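PDB 3GIP: N-acyl-D-glutamate deacylase from Bordetella bronchiseptica, which hydrolyses the amide bond of N-acyl-D-glutamate to release D-glutamate, probably using the zinc bound in its amidohydrolase-family barrel. Local coordinates for residues A[415-420]-A[472-477]. Sequence-based numbering, arbitrary orientation.
Sequences AERGVL and PGQVLR
Arg417 reaches across to Leu476 and Gln474, joining the loop after helix 406-412 to the C-terminal tail beside the start of strand 139-145 of the amidohydrolase TIM barrel. Together the segments bury 128 Å², and no hydrogen bond links them. The tightest approach is Arg417 NE to Leu476 CD2 at 3.3 Å; the methyl meets the guanidinium obliquely and also lies 3.6 Å from Arg417 NH2. The second methyl, Leu476 CD1, rests 4.0 Å from Arg417 CD, so the leucine fork packs against both the aliphatic end and the charged head of the arginine. Gln474 OE1 sits at the guanidinium edge, 3.5 Å from Arg417 NH2, but the angle is too poor for a hydrogen bond, and the amide and guanidinium planes stand 82° apart. An extended chain from CG to NE (chi2 -173°, chi3 -163°) carries the guanidinium out to these two side chains.

Further out, Arg417 NH1 forms a salt bridge with Asp427, the strongest polar partner of the head, and Trp425 adds a cation-pi contact with the same guanidinium. The tail is held by backbone hydrogen bonds that Gln474 and Leu476 share with Val140 of strand 139-145, while Asn139 touches all three contact side chains. Leu476 is the centre of an inverse gamma turn, spanned by a weak hydrogen bond, Arg477 N to Val475 O, 3.1 Å.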
ATOM      1  N   ALA A 415      14.331   9.072   4.069  1.00 23.50           N
ATOM      2  CA  ALA A 415      15.662   9.555   3.750  1.00 24.11           C
ATOM      3  C   ALA A 415      16.553   8.380   3.370  1.00 23.71           C
ATOM      4  O   ALA A 415      16.462   7.299   3.955  1.00 23.92           O
ATOM      5  CB  ALA A 415      16.253  10.297   4.942  1.00 25.44           C
ATOM      6  N   GLU A 416      17.399   8.604   2.373  1.00 23.33           N
ATOM      7  CA  GLU A 416      18.337   7.598   1.898  1.00 22.73           C
ATOM      8  C   GLU A 416      17.697   6.334   1.332  1.00 20.92           C
ATOM      9  O   GLU A 416      18.276   5.250   1.403  1.00 19.96           O
ATOM     10  CB  GLU A 416      19.315   7.237   3.019  1.00 25.33           C
ATOM     11  CG  GLU A 416      20.096   8.436   3.534  1.00 29.38           C
ATOM     12  CD  GLU A 416      20.908   9.114   2.445  1.00 31.32           C
ATOM     13  OE1 GLU A 416      21.330  10.272   2.650  1.00 34.36           O
ATOM     14  OE2 GLU A 416      21.131   8.490   1.385  1.00 32.29           O
ATOM     15  N   ARG A 417      16.501   6.478   0.771  1.00 19.46           N
ATOM     16  CA  ARG A 417      15.797   5.358   0.152  1.00 18.14           C
ATOM     17  C   ARG A 417      15.048   5.835  -1.080  1.00 16.46           C
ATOM     18  O   ARG A 417      14.766   7.024  -1.225  1.00 17.13           O
ATOM     19  CB  ARG A 417      14.799   4.716   1.120  1.00 20.54           C
ATOM     20  CG  ARG A 417      15.444   3.903   2.213  1.00 23.38           C
ATOM     21  CD  ARG A 417      14.418   3.157   3.047  1.00 21.33           C
ATOM     22  NE  ARG A 417      15.021   2.728   4.302  1.00 21.53           N
ATOM     23  CZ  ARG A 417      15.853   1.701   4.426  1.00 21.13           C
ATOM     24  NH1 ARG A 417      16.178   0.970   3.369  1.00 18.69           N
ATOM     25  NH2 ARG A 417      16.388   1.428   5.610  1.00 23.30           N
ATOM     26  N   GLY A 418      14.728   4.897  -1.965  1.00 16.38           N
ATOM     27  CA  GLY A 418      13.992   5.236  -3.168  1.00 16.14           C
ATOM     28  C   GLY A 418      14.824   5.757  -4.322  1.00 16.53           C
ATOM     29  O   GLY A 418      14.276   6.155  -5.349  1.00 16.83           O
ATOM     30  N   VAL A 419      16.143   5.765  -4.163  1.00 17.41           N
ATOM     31  CA  VAL A 419      17.031   6.239  -5.219  1.00 17.67           C
ATOM     32  C   VAL A 419      18.347   5.481  -5.192  1.00 17.92           C
ATOM     33  O   VAL A 419      18.832   5.098  -4.128  1.00 18.27           O
ATOM     34  CB  VAL A 419      17.357   7.746  -5.065  1.00 19.43           C
ATOM     35  CG1 VAL A 419      16.117   8.587  -5.324  1.00 23.06           C
ATOM     36  CG2 VAL A 419      17.898   8.013  -3.669  1.00 21.53           C
ATOM     37  N   LEU A 420      18.920   5.249  -6.365  1.00 16.62           N
ATOM     38  CA  LEU A 420      20.202   4.570  -6.431  1.00 16.92           C
ATOM     39  C   LEU A 420      21.282   5.639  -6.545  1.00 17.91           C
ATOM     40  O   LEU A 420      21.578   6.127  -7.634  1.00 17.81           O
ATOM     41  CB  LEU A 420      20.267   3.619  -7.634  1.00 17.35           C
ATOM     42  CG  LEU A 420      19.318   2.415  -7.623  1.00 16.43           C
ATOM     43  CD1 LEU A 420      19.638   1.519  -8.810  1.00 16.97           C
ATOM     44  CD2 LEU A 420      19.463   1.628  -6.319  1.00 15.63           C
ATOM     45  N   PRO A 472      16.714  -8.934   6.725  1.00 20.64           N
ATOM     46  CA  PRO A 472      17.298  -7.593   6.582  1.00 19.14           C
ATOM     47  C   PRO A 472      16.413  -6.349   6.677  1.00 18.53           C
ATOM     48  O   PRO A 472      16.930  -5.229   6.694  1.00 18.94           O
ATOM     49  CB  PRO A 472      17.982  -7.680   5.228  1.00 19.28           C
ATOM     50  CG  PRO A 472      16.980  -8.460   4.442  1.00 19.19           C
ATOM     51  CD  PRO A 472      16.565  -9.572   5.402  1.00 19.26           C
ATOM     52  N   GLY A 473      15.100  -6.532   6.729  1.00 17.42           N
ATOM     53  CA  GLY A 473      14.207  -5.388   6.808  1.00 17.55           C
ATOM     54  C   GLY A 473      14.396  -4.533   8.046  1.00 19.18           C
ATOM     55  O   GLY A 473      14.806  -5.024   9.100  1.00 20.05           O
ATOM     56  N   GLN A 474      14.091  -3.247   7.917  1.00 19.30           N
ATOM     57  CA  GLN A 474      14.214  -2.310   9.025  1.00 19.25           C
ATOM     58  C   GLN A 474      12.901  -1.591   9.273  1.00 19.45           C
ATOM     59  O   GLN A 474      12.096  -1.413   8.358  1.00 18.49           O
ATOM     60  CB  GLN A 474      15.275  -1.249   8.722  1.00 21.39           C
ATOM     61  CG  GLN A 474      16.713  -1.729   8.732  1.00 23.71           C
ATOM     62  CD  GLN A 474      17.679  -0.615   8.366  1.00 25.87           C
ATOM     63  OE1 GLN A 474      17.511   0.528   8.791  1.00 28.11           O
ATOM     64  NE2 GLN A 474      18.700  -0.946   7.583  1.00 27.74           N
ATOM     65  N   VAL A 475      12.677  -1.191  10.519  1.00 18.49           N
ATOM     66  CA  VAL A 475      11.482  -0.431  10.844  1.00 19.20           C
ATOM     67  C   VAL A 475      11.877   0.992  10.481  1.00 19.85           C
ATOM     68  O   VAL A 475      12.856   1.522  11.006  1.00 20.17           O
ATOM     69  CB  VAL A 475      11.147  -0.494  12.345  1.00 19.01           C
ATOM     70  CG1 VAL A 475      10.001   0.460  12.659  1.00 18.46           C
ATOM     71  CG2 VAL A 475      10.772  -1.909  12.731  1.00 20.56           C
ATOM     72  N   LEU A 476      11.134   1.607   9.568  1.00 18.23           N
ATOM     73  CA  LEU A 476      11.454   2.964   9.151  1.00 18.80           C
ATOM     74  C   LEU A 476      10.786   3.985  10.065  1.00 19.14           C
ATOM     75  O   LEU A 476       9.709   4.500   9.766  1.00 19.66           O
ATOM     76  CB  LEU A 476      11.025   3.180   7.697  1.00 17.46           C
ATOM     77  CG  LEU A 476      11.539   2.117   6.714  1.00 16.89           C
ATOM     78  CD1 LEU A 476      11.170   2.525   5.294  1.00 17.31           C
ATOM     79  CD2 LEU A 476      13.056   1.960   6.846  1.00 16.76           C
ATOM     80  N   ARG A 477      11.435   4.268  11.190  1.00 19.67           N
ATOM     81  CA  ARG A 477      10.918   5.229  12.155  1.00 20.99           C
ATOM     82  C   ARG A 477      11.088   6.657  11.655  1.00 20.39           C
ATOM     83  O   ARG A 477      12.206   7.098  11.375  1.00 20.21           O
ATOM     84  CB  ARG A 477      11.641   5.079  13.494  1.00 21.11           C
ATOM     85  CG  ARG A 477      11.344   3.789  14.245  1.00 22.73           C
ATOM     86  CD  ARG A 477      12.012   3.828  15.616  1.00 24.17           C
ATOM     87  NE  ARG A 477      11.583   2.750  16.504  1.00 25.58           N
ATOM     88  CZ  ARG A 477      11.988   1.486  16.419  1.00 25.40           C
ATOM     89  NH1 ARG A 477      12.845   1.113  15.477  1.00 26.21           N
ATOM     90  NH2 ARG A 477      11.540   0.595  17.293  1.00 27.81           N
TER